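Local coordinates for protein AimR transcriptional regulator (Bacillus phage phi3T, PDB 5ZVV) that activates transcription of the phage aimX locus as a homodimer, apparently favouring lytic replication, until the arbitrium peptide turns the dimer into an inactive monomer and lysogeny follows, at residues 83-91 with 221-229; 146-157 with 185-196. All blocks are in the same frame, centred on the assembly; numbering follows the deposited sequence.

Interaction 1: residues 83-91 with 221-229; sequences VEYSDINQW and SNVNRICFF
Val223, the N-cap residue of helix 224-237, leads the contact by setting its two methyls among Tyr85, Ile88 and Asn89. With CG1 anti to the backbone N (chi1 172°), CG1 comes within 3.4 Å of Asn89 OD1, while CG2 lies 4.0 Å from Ile88 CG2 and touches Tyr85 CE1. Asn89 is held by its own helix: ND2 donates to Tyr85 O at 2.7 Å and rests over the centre of the Tyr85 ring. Two waters bridge Asn89 OD1 to the backbone N of Asn224 and of Arg225. Arg225 bends at chi2 and chi3, bringing NE to Ile88 O at 2.9 Å, in the carbonyl plane but bent (N-H...O 132°), the oxygen lying out of the guanidinium plane; NH1 adds a weak bond. Gln90 NE2 lies over one face of the Arg225 guanidinium; as modelled two donors face each other, so this amide's orientation is doubtful. A third water joins Arg225 NH1 to Asp87 OD2, which is salt-bridged to Arg192. Ile226 CG1 packs at 3.9 Å against Ile88 CD1. An apolar centre is thus flanked by polar links: an arginine from one helix satisfies Ile88 O near the end of the other, and water meets two N-H groups at its start.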
loop_
_atom_site.group_PDB
_atom_site.type_symbol
_atom_site.label_atom_id
_atom_site.label_comp_id
_atom_site.label_asym_id
_atom_site.label_seq_id
_atom_site.Cartn_x
_atom_site.Cartn_y
_atom_site.Cartn_z
ATOM N N VAL A 83 19.652 -14.648 -18.979
ATOM C CA VAL A 83 19.259 -14.473 -17.583
ATOM C C VAL A 83 17.759 -14.229 -17.482
ATOM O O VAL A 83 17.102 -14.719 -16.551
ATOM C CB VAL A 83 20.078 -13.357 -16.896
ATOM C CG1 VAL A 83 19.491 -11.972 -17.141
ATOM C CG2 VAL A 83 20.173 -13.629 -15.399
ATOM N N GLU A 84 17.181 -13.510 -18.454
ATOM C CA GLU A 84 15.737 -13.289 -18.405
ATOM C C GLU A 84 14.966 -14.582 -18.652
ATOM O O GLU A 84 13.998 -14.886 -17.940
ATOM C CB GLU A 84 15.317 -12.212 -19.410
ATOM C CG GLU A 84 13.813 -12.189 -19.716
ATOM C CD GLU A 84 12.931 -11.968 -18.488
ATOM O OE1 GLU A 84 13.445 -11.583 -17.416
ATOM O OE2 GLU A 84 11.704 -12.180 -18.598
ATOM N N TYR A 85 15.373 -15.356 -19.661
ATOM C CA TYR A 85 14.701 -16.625 -19.926
ATOM C C TYR A 85 14.849 -17.583 -18.749
ATOM O O TYR A 85 13.898 -18.283 -18.382
ATOM C CB TYR A 85 15.253 -17.255 -21.207
ATOM C CG TYR A 85 14.399 -18.375 -21.758
ATOM C CD1 TYR A 85 13.174 -18.110 -22.357
ATOM C CD2 TYR A 85 14.823 -19.695 -21.689
ATOM C CE1 TYR A 85 12.392 -19.129 -22.866
ATOM C CE2 TYR A 85 14.050 -20.721 -22.195
ATOM C CZ TYR A 85 12.837 -20.433 -22.782
ATOM O OH TYR A 85 12.063 -21.453 -23.287
ATOM N N SER A 86 16.033 -17.619 -18.136
ATOM C CA SER A 86 16.239 -18.498 -16.991
ATOM C C SER A 86 15.348 -18.095 -15.826
ATOM O O SER A 86 14.725 -18.949 -15.186
ATOM C CB SER A 86 17.710 -18.484 -16.576
ATOM O OG SER A 86 17.959 -19.422 -15.544
ATOM N N ASP A 87 15.253 -16.791 -15.548
ATOM C CA ASP A 87 14.494 -16.363 -14.379
ATOM C C ASP A 87 12.990 -16.498 -14.598
ATOM O O ASP A 87 12.255 -16.824 -13.659
ATOM C CB ASP A 87 14.846 -14.926 -14.008
ATOM C CG ASP A 87 14.160 -14.483 -12.736
ATOM O OD1 ASP A 87 14.600 -14.908 -11.648
ATOM O OD2 ASP A 87 13.168 -13.729 -12.826
ATOM N N ILE A 88 12.509 -16.247 -15.819
ATOM C CA ILE A 88 11.071 -16.369 -16.045
ATOM C C ILE A 88 10.635 -17.828 -15.956
ATOM O O ILE A 88 9.489 -18.119 -15.592
ATOM C CB ILE A 88 10.666 -15.731 -17.390
ATOM C CG1 ILE A 88 9.164 -15.438 -17.403
ATOM C CG2 ILE A 88 11.039 -16.631 -18.559
ATOM C CD1 ILE A 88 8.681 -14.730 -18.652
ATOM N N ASN A 89 11.530 -18.765 -16.270
ATOM C CA ASN A 89 11.253 -20.184 -16.093
ATOM C C ASN A 89 11.454 -20.653 -14.658
ATOM O O ASN A 89 11.144 -21.811 -14.360
ATOM C CB ASN A 89 12.143 -21.017 -17.021
ATOM C CG ASN A 89 11.634 -21.055 -18.448
ATOM O OD1 ASN A 89 10.687 -21.777 -18.765
ATOM N ND2 ASN A 89 12.275 -20.292 -19.325
ATOM N N GLN A 90 11.963 -19.786 -13.778
ATOM C CA GLN A 90 12.260 -20.123 -12.382
ATOM C C GLN A 90 13.333 -21.207 -12.287
ATOM O O GLN A 90 13.280 -22.086 -11.424
ATOM C CB GLN A 90 10.996 -20.529 -11.619
ATOM C CG GLN A 90 10.021 -19.381 -11.394
ATOM C CD GLN A 90 8.727 -19.828 -10.737
ATOM O OE1 GLN A 90 8.532 -21.013 -10.463
ATOM N NE2 GLN A 90 7.832 -18.878 -10.486
ATOM N N TRP A 91 14.320 -21.138 -13.181
ATOM C CA TRP A 91 15.502 -21.994 -13.103
ATOM C C TRP A 91 16.527 -21.306 -12.198
ATOM O O TRP A 91 17.551 -20.778 -12.637
ATOM C CB TRP A 91 16.057 -22.264 -14.496
ATOM C CG TRP A 91 15.086 -22.927 -15.424
ATOM C CD1 TRP A 91 13.953 -23.606 -15.080
ATOM C CD2 TRP A 91 15.163 -22.977 -16.854
ATOM N NE1 TRP A 91 13.321 -24.078 -16.207
ATOM C CE2 TRP A 91 14.047 -23.709 -17.309
ATOM C CE3 TRP A 91 16.070 -22.477 -17.796
ATOM C CZ2 TRP A 91 13.809 -23.946 -18.663
ATOM C CZ3 TRP A 91 15.834 -22.720 -19.141
ATOM C CH2 TRP A 91 14.713 -23.445 -19.560
ATOM N N SER A 221 3.376 -16.025 -25.064
ATOM C CA SER A 221 4.419 -16.783 -24.388
ATOM C C SER A 221 4.237 -18.276 -24.595
ATOM O O SER A 221 3.111 -18.783 -24.605
ATOM C CB SER A 221 4.438 -16.477 -22.884
ATOM O OG SER A 221 5.468 -17.201 -22.232
ATOM N N ASN A 222 5.361 -18.973 -24.762
ATOM C CA ASN A 222 5.416 -20.427 -24.697
ATOM C C ASN A 222 6.218 -20.911 -23.495
ATOM O O ASN A 222 6.607 -22.083 -23.447
ATOM C CB ASN A 222 5.997 -20.998 -25.992
ATOM C CG ASN A 222 5.048 -20.853 -27.166
ATOM O OD1 ASN A 222 3.856 -21.145 -27.053
ATOM N ND2 ASN A 222 5.569 -20.389 -28.296
ATOM N N VAL A 223 6.488 -20.029 -22.532
ATOM C CA VAL A 223 7.144 -20.439 -21.297
ATOM C C VAL A 223 6.165 -21.259 -20.470
ATOM O O VAL A 223 5.006 -20.865 -20.284
ATOM C CB VAL A 223 7.648 -19.211 -20.523
ATOM C CG1 VAL A 223 8.147 -19.613 -19.137
ATOM C CG2 VAL A 223 8.751 -18.515 -21.302
ATOM N N ASN A 224 6.629 -22.412 -19.975
ATOM C CA ASN A 224 5.737 -23.334 -19.276
ATOM C C ASN A 224 5.149 -22.704 -18.020
ATOM O O ASN A 224 3.960 -22.878 -17.733
ATOM C CB ASN A 224 6.475 -24.630 -18.933
ATOM C CG ASN A 224 6.712 -25.508 -20.148
ATOM O OD1 ASN A 224 7.808 -26.030 -20.349
ATOM N ND2 ASN A 224 5.681 -25.671 -20.967
ATOM N N ARG A 225 5.963 -21.968 -17.259
ATOM C CA ARG A 225 5.469 -21.348 -16.031
ATOM C C ARG A 225 4.356 -20.348 -16.332
ATOM O O ARG A 225 3.295 -20.363 -15.689
ATOM C CB ARG A 225 6.627 -20.675 -15.285
ATOM C CG ARG A 225 6.254 -20.045 -13.943
ATOM C CD ARG A 225 5.803 -18.588 -14.097
ATOM N NE ARG A 225 6.932 -17.684 -14.277
ATOM C CZ ARG A 225 7.330 -16.807 -13.364
ATOM N NH1 ARG A 225 8.376 -16.030 -13.603
ATOM N NH2 ARG A 225 6.675 -16.704 -12.216
ATOM N N ILE A 226 4.586 -19.470 -17.313
ATOM C CA ILE A 226 3.603 -18.448 -17.662
ATOM C C ILE A 226 2.279 -19.092 -18.050
ATOM O O ILE A 226 1.218 -18.733 -17.526
ATOM C CB ILE A 226 4.141 -17.548 -18.789
ATOM C CG1 ILE A 226 5.337 -16.723 -18.300
ATOM C CG2 ILE A 226 3.033 -16.643 -19.337
ATOM C CD1 ILE A 226 4.998 -15.729 -17.206
ATOM N N CYS A 227 2.321 -20.058 -18.968
ATOM C CA CYS A 227 1.083 -20.665 -19.446
ATOM C C CYS A 227 0.397 -21.464 -18.348
ATOM O O CYS A 227 -0.838 -21.463 -18.250
ATOM C CB CYS A 227 1.368 -21.547 -20.659
ATOM S SG CYS A 227 1.953 -20.643 -22.104
ATOM N N PHE A 228 1.181 -22.150 -17.510
ATOM C CA PHE A 228 0.608 -22.893 -16.393
ATOM C C PHE A 228 -0.180 -21.972 -15.471
ATOM O O PHE A 228 -1.355 -22.224 -15.178
ATOM C CB PHE A 228 1.708 -23.622 -15.615
ATOM C CG PHE A 228 1.234 -24.204 -14.314
ATOM C CD1 PHE A 228 0.518 -25.392 -14.291
ATOM C CD2 PHE A 228 1.488 -23.558 -13.115
ATOM C CE1 PHE A 228 0.068 -25.921 -13.098
ATOM C CE2 PHE A 228 1.042 -24.088 -11.918
ATOM C CZ PHE A 228 0.330 -25.268 -11.911
ATOM N N PHE A 229 0.447 -20.887 -15.007
ATOM C CA PHE A 229 -0.277 -19.974 -14.131
ATOM C C PHE A 229 -1.390 -19.230 -14.860
ATOM O O PHE A 229 -2.342 -18.779 -14.215
ATOM C CB PHE A 229 0.690 -18.992 -13.472
ATOM C CG PHE A 229 1.453 -19.593 -12.328
ATOM C CD1 PHE A 229 0.799 -19.941 -11.156
ATOM C CD2 PHE A 229 2.811 -19.834 -12.428
ATOM C CE1 PHE A 229 1.488 -20.508 -10.100
ATOM C CE2 PHE A 229 3.510 -20.402 -11.375
ATOM C CZ PHE A 229 2.846 -20.738 -10.210
HETATM O O HOH W 1 10.450 -14.292 -11.740
HETATM O O HOH W 2 9.609 -22.990 -20.837
HETATM O O HOH W 3 8.718 -22.892 -17.255
#

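Interaction 2: residues 146-157 with 185-196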
loop_
_atom_site.group_PDB
_atom_site.type_symbol
_atom_site.label_atom_id
_atom_site.label_comp_id
_atom_site.label_asym_id
_atom_site.label_seq_id
_atom_site.Cartn_x
_atom_site.Cartn_y
_atom_site.Cartn_z
ATOM N N GLU A 146 15.661 -1.598 -20.895
ATOM C CA GLU A 146 15.198 -2.877 -20.361
ATOM C C GLU A 146 15.293 -2.915 -18.841
ATOM O O GLU A 146 14.301 -3.163 -18.146
ATOM C CB GLU A 146 16.004 -4.024 -20.976
ATOM C CG GLU A 146 15.746 -4.259 -22.457
ATOM C CD GLU A 146 16.556 -3.341 -23.350
ATOM O OE1 GLU A 146 17.450 -2.638 -22.833
ATOM O OE2 GLU A 146 16.298 -3.324 -24.572
HETATM N N MSE A 147 16.475 -2.644 -18.304
HETATM C CA MSE A 147 16.647 -2.712 -16.862
HETATM C C MSE A 147 15.894 -1.584 -16.171
HETATM O O MSE A 147 15.311 -1.801 -15.106
HETATM C CB MSE A 147 18.128 -2.703 -16.493
HETATM C CG MSE A 147 18.802 -4.059 -16.719
HETATM SE SE MSE A 147 17.778 -5.581 -16.005
HETATM C CE MSE A 147 16.787 -6.120 -17.609
ATOM N N LEU A 148 15.863 -0.401 -16.797
ATOM C CA LEU A 148 15.002 0.663 -16.288
ATOM C C LEU A 148 13.573 0.163 -16.146
ATOM O O LEU A 148 12.877 0.498 -15.180
ATOM C CB LEU A 148 15.051 1.884 -17.209
ATOM C CG LEU A 148 16.253 2.823 -17.087
ATOM C CD1 LEU A 148 16.220 3.869 -18.196
ATOM C CD2 LEU A 148 16.284 3.485 -15.718
ATOM N N PHE A 149 13.134 -0.670 -17.090
ATOM C CA PHE A 149 11.838 -1.319 -16.966
ATOM C C PHE A 149 11.850 -2.333 -15.829
ATOM O O PHE A 149 11.016 -2.270 -14.915
ATOM C CB PHE A 149 11.471 -1.983 -18.296
ATOM C CG PHE A 149 10.083 -2.560 -18.339
ATOM C CD1 PHE A 149 9.825 -3.829 -17.846
ATOM C CD2 PHE A 149 9.041 -1.843 -18.900
ATOM C CE1 PHE A 149 8.551 -4.362 -17.893
ATOM C CE2 PHE A 149 7.764 -2.373 -18.954
ATOM C CZ PHE A 149 7.521 -3.636 -18.446
ATOM N N PHE A 150 12.822 -3.252 -15.844
ATOM C CA PHE A 150 12.740 -4.412 -14.962
ATOM C C PHE A 150 12.992 -4.038 -13.510
ATOM O O PHE A 150 12.402 -4.643 -12.607
ATOM C CB PHE A 150 13.721 -5.498 -15.409
ATOM C CG PHE A 150 13.506 -6.819 -14.725
ATOM C CD1 PHE A 150 12.438 -7.629 -15.078
ATOM C CD2 PHE A 150 14.364 -7.246 -13.725
ATOM C CE1 PHE A 150 12.232 -8.842 -14.449
ATOM C CE2 PHE A 150 14.166 -8.458 -13.093
ATOM C CZ PHE A 150 13.095 -9.258 -13.455
ATOM N N SER A 151 13.848 -3.047 -13.259
ATOM C CA SER A 151 14.047 -2.584 -11.892
ATOM C C SER A 151 12.759 -2.051 -11.282
ATOM O O SER A 151 12.673 -1.923 -10.056
ATOM C CB SER A 151 15.133 -1.508 -11.845
ATOM O OG SER A 151 14.767 -0.377 -12.612
ATOM N N ASN A 152 11.754 -1.740 -12.104
ATOM C CA ASN A 152 10.439 -1.384 -11.591
ATOM C C ASN A 152 9.467 -2.555 -11.612
ATOM O O ASN A 152 8.754 -2.781 -10.628
ATOM C CB ASN A 152 9.863 -0.210 -12.387
ATOM C CG ASN A 152 10.534 1.103 -12.040
ATOM O OD1 ASN A 152 10.276 1.680 -10.985
ATOM N ND2 ASN A 152 11.406 1.579 -12.921
ATOM N N ALA A 153 9.443 -3.322 -12.707
ATOM C CA ALA A 153 8.534 -4.460 -12.801
ATOM C C ALA A 153 8.811 -5.498 -11.720
ATOM O O ALA A 153 7.880 -6.149 -11.231
ATOM C CB ALA A 153 8.638 -5.097 -14.188
HETATM N N MSE A 154 10.071 -5.660 -11.330
HETATM C CA MSE A 154 10.447 -6.634 -10.308
HETATM C C MSE A 154 9.853 -6.281 -8.952
HETATM O O MSE A 154 9.676 -7.149 -8.099
HETATM C CB MSE A 154 11.969 -6.733 -10.194
HETATM C CG MSE A 154 12.608 -5.556 -9.483
HETATM SE SE MSE A 154 14.547 -5.704 -9.428
HETATM C CE MSE A 154 14.950 -4.306 -8.122
ATOM N N LEU A 155 9.563 -4.993 -8.752
ATOM C CA LEU A 155 8.972 -4.562 -7.492
ATOM C C LEU A 155 7.570 -5.126 -7.322
ATOM O O LEU A 155 7.101 -5.287 -6.191
ATOM C CB LEU A 155 8.943 -3.035 -7.418
ATOM C CG LEU A 155 10.287 -2.312 -7.392
ATOM C CD1 LEU A 155 10.085 -0.811 -7.241
ATOM C CD2 LEU A 155 11.178 -2.848 -6.275
HETATM N N MSE A 156 6.896 -5.440 -8.424
HETATM C CA MSE A 156 5.530 -5.955 -8.382
HETATM C C MSE A 156 5.462 -7.338 -7.750
HETATM O O MSE A 156 4.479 -7.669 -7.086
HETATM C CB MSE A 156 4.934 -5.999 -9.791
HETATM C CG MSE A 156 4.798 -4.642 -10.444
HETATM SE SE MSE A 156 4.020 -4.761 -12.226
HETATM C CE MSE A 156 2.229 -5.372 -11.738
ATOM N N TYR A 157 6.503 -8.148 -7.965
ATOM C CA TYR A 157 6.544 -9.463 -7.337
ATOM C C TYR A 157 6.647 -9.342 -5.822
ATOM O O TYR A 157 5.953 -10.055 -5.088
ATOM C CB TYR A 157 7.706 -10.286 -7.892
ATOM C CG TYR A 157 7.554 -10.654 -9.353
ATOM C CD1 TYR A 157 6.634 -11.612 -9.754
ATOM C CD2 TYR A 157 8.336 -10.047 -10.327
ATOM C CE1 TYR A 157 6.492 -11.949 -11.089
ATOM C CE2 TYR A 157 8.202 -10.377 -11.661
ATOM C CZ TYR A 157 7.277 -11.330 -12.036
ATOM O OH TYR A 157 7.141 -11.664 -13.362
ATOM N N ILE A 185 13.169 -9.819 -25.278
ATOM C CA ILE A 185 13.063 -9.295 -23.918
ATOM C C ILE A 185 11.716 -8.615 -23.705
ATOM O O ILE A 185 11.054 -8.824 -22.679
ATOM C CB ILE A 185 14.235 -8.338 -23.625
ATOM C CG1 ILE A 185 15.546 -9.121 -23.537
ATOM C CG2 ILE A 185 13.989 -7.554 -22.344
ATOM C CD1 ILE A 185 15.602 -10.081 -22.364
ATOM N N LYS A 186 11.282 -7.802 -24.675
ATOM C CA LYS A 186 10.034 -7.060 -24.518
ATOM C C LYS A 186 8.830 -7.994 -24.464
ATOM O O LYS A 186 7.887 -7.752 -23.702
ATOM C CB LYS A 186 9.877 -6.046 -25.654
ATOM C CG LYS A 186 8.661 -5.139 -25.516
ATOM C CD LYS A 186 8.638 -4.064 -26.594
ATOM C CE LYS A 186 7.375 -3.225 -26.504
ATOM N NZ LYS A 186 7.466 -1.994 -27.331
ATOM N N GLU A 187 8.843 -9.067 -25.257
ATOM C CA GLU A 187 7.756 -10.042 -25.188
ATOM C C GLU A 187 7.766 -10.789 -23.858
ATOM O O GLU A 187 6.703 -11.067 -23.284
ATOM C CB GLU A 187 7.855 -11.020 -26.360
ATOM C CG GLU A 187 7.717 -10.358 -27.720
ATOM C CD GLU A 187 6.416 -9.597 -27.858
ATOM O OE1 GLU A 187 5.341 -10.221 -27.718
ATOM O OE2 GLU A 187 6.466 -8.372 -28.090
ATOM N N SER A 188 8.958 -11.123 -23.354
ATOM C CA SER A 188 9.055 -11.771 -22.047
ATOM C C SER A 188 8.471 -10.882 -20.953
ATOM O O SER A 188 7.645 -11.325 -20.140
ATOM C CB SER A 188 10.517 -12.115 -21.750
ATOM O OG SER A 188 10.630 -12.993 -20.642
ATOM N N PHE A 189 8.882 -9.611 -20.931
ATOM C CA PHE A 189 8.349 -8.673 -19.949
ATOM C C PHE A 189 6.842 -8.517 -20.103
ATOM O O PHE A 189 6.115 -8.411 -19.106
ATOM C CB PHE A 189 9.049 -7.321 -20.085
ATOM C CG PHE A 189 10.485 -7.333 -19.636
ATOM C CD1 PHE A 189 11.027 -8.455 -19.022
ATOM C CD2 PHE A 189 11.290 -6.219 -19.814
ATOM C CE1 PHE A 189 12.345 -8.470 -18.602
ATOM C CE2 PHE A 189 12.613 -6.225 -19.390
ATOM C CZ PHE A 189 13.139 -7.353 -18.786
ATOM N N LYS A 190 6.357 -8.508 -21.348
ATOM C CA LYS A 190 4.920 -8.432 -21.585
ATOM C C LYS A 190 4.196 -9.596 -20.925
ATOM O O LYS A 190 3.176 -9.407 -20.254
ATOM C CB LYS A 190 4.626 -8.401 -23.087
ATOM C CG LYS A 190 4.767 -7.032 -23.744
ATOM C CD LYS A 190 4.422 -7.115 -25.227
ATOM C CE LYS A 190 4.621 -5.784 -25.935
ATOM N NZ LYS A 190 4.435 -5.921 -27.408
ATOM N N SER A 191 4.711 -10.814 -21.102
ATOM C CA SER A 191 4.075 -11.964 -20.466
ATOM C C SER A 191 4.094 -11.835 -18.945
ATOM O O SER A 191 3.084 -12.110 -18.279
ATOM C CB SER A 191 4.759 -13.254 -20.917
ATOM O OG SER A 191 6.119 -13.275 -20.522
ATOM N N ARG A 192 5.227 -11.401 -18.380
ATOM C CA ARG A 192 5.310 -11.184 -16.935
ATOM C C ARG A 192 4.208 -10.248 -16.448
ATOM O O ARG A 192 3.395 -10.607 -15.582
ATOM C CB ARG A 192 6.680 -10.614 -16.564
ATOM C CG ARG A 192 7.859 -11.573 -16.642
ATOM C CD ARG A 192 9.124 -10.826 -16.244
ATOM N NE ARG A 192 10.335 -11.638 -16.283
ATOM C CZ ARG A 192 10.817 -12.315 -15.245
ATOM N NH1 ARG A 192 10.179 -12.296 -14.082
ATOM N NH2 ARG A 192 11.934 -13.016 -15.372
ATOM N N VAL A 193 4.172 -9.030 -16.997
ATOM C CA VAL A 193 3.188 -8.043 -16.566
ATOM C C VAL A 193 1.772 -8.550 -16.805
ATOM O O VAL A 193 0.864 -8.279 -16.009
ATOM C CB VAL A 193 3.445 -6.700 -17.278
ATOM C CG1 VAL A 193 2.396 -5.671 -16.876
ATOM C CG2 VAL A 193 4.844 -6.198 -16.954
ATOM N N SER A 194 1.562 -9.307 -17.884
ATOM C CA SER A 194 0.243 -9.871 -18.149
ATOM C C SER A 194 -0.196 -10.786 -17.017
ATOM O O SER A 194 -1.340 -10.714 -16.555
ATOM C CB SER A 194 0.246 -10.627 -19.478
ATOM O OG SER A 194 0.002 -9.753 -20.565
HETATM N N MSE A 195 0.698 -11.653 -16.552
HETATM C CA MSE A 195 0.320 -12.545 -15.463
HETATM C C MSE A 195 0.065 -11.781 -14.166
HETATM O O MSE A 195 -0.921 -12.047 -13.458
HETATM C CB MSE A 195 1.386 -13.619 -15.247
HETATM C CG MSE A 195 1.259 -14.761 -16.239
HETATM SE SE MSE A 195 -0.629 -15.167 -16.591
HETATM C CE MSE A 195 -1.155 -15.747 -14.796
ATOM N N LEU A 196 0.948 -10.826 -13.864
ATOM C CA LEU A 196 0.782 -10.038 -12.646
ATOM C C LEU A 196 -0.563 -9.317 -12.634
ATOM O O LEU A 196 -1.312 -9.383 -11.649
ATOM C CB LEU A 196 1.942 -9.052 -12.501
ATOM C CG LEU A 196 3.250 -9.736 -12.088
ATOM C CD1 LEU A 196 4.436 -8.789 -12.165
ATOM C CD2 LEU A 196 3.117 -10.312 -10.684
#
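Phe189 enters helix 146-157 as a knob into a hole formed by Glu146, Met147, Phe149 and Phe150, the centre of the close packing. Its ring is nearly parallel to that of Phe149 (planes 5° apart), yet offset enough that only their margins meet, Phe149 CD1 to Phe189 CD2 at 3.4 Å. Phe150 meets the distal end of the same ring, CD1 to Phe189 CE1 at 3.6 Å, and sends CE1 over the centre of the Arg192 guanidinium, 3.8 Å above its plane. Arg192 NH1 donates to Tyr157 OH at 3.2 Å, at the guanidinium edge, while salt bridges to Glu84 and Asp87 take its NE and NH2. Leu196 CD1 makes a CH-pi contact over the Tyr157 ring, 4.0 Å from the centroid, and packs on Met156 CB. Contact is sparser at the partly exposed N-terminal end, where Glu146 CG rests on Ile185 CG2 at 3.7 Å, and at Ala153, whose small side chain adds little. The helices run at 27° to one another, consistent with the helical stacking of the TPR clan to which the family belongs. Helix 108-124 packs behind Met147 and Phe150, and helix 77-88 lies against the other helix at Ser188, Phe189 and Arg192.

How the interactions relate
Helix 184-203 joins the two contacts: it supplies one side of interaction 2 and packs directly on both segments of interaction 1, on Glu84 and Ile88 through Ser188 and Arg192, and on Phe229 through Met195. Arg192 works on both fronts, facing 146-157 while its NE and NH2 form salt bridges with Glu84 and Asp87. Both contacts are mainly buried, but they differ in character. Interaction 2 pairs two helices along their length through aromatic and aliphatic side chains; interaction 1 joins a helix end to a helix start, buries less surface, and adds water bridges and one backbone carbonyl to its apolar centre, with exposed Gln90 at its margin.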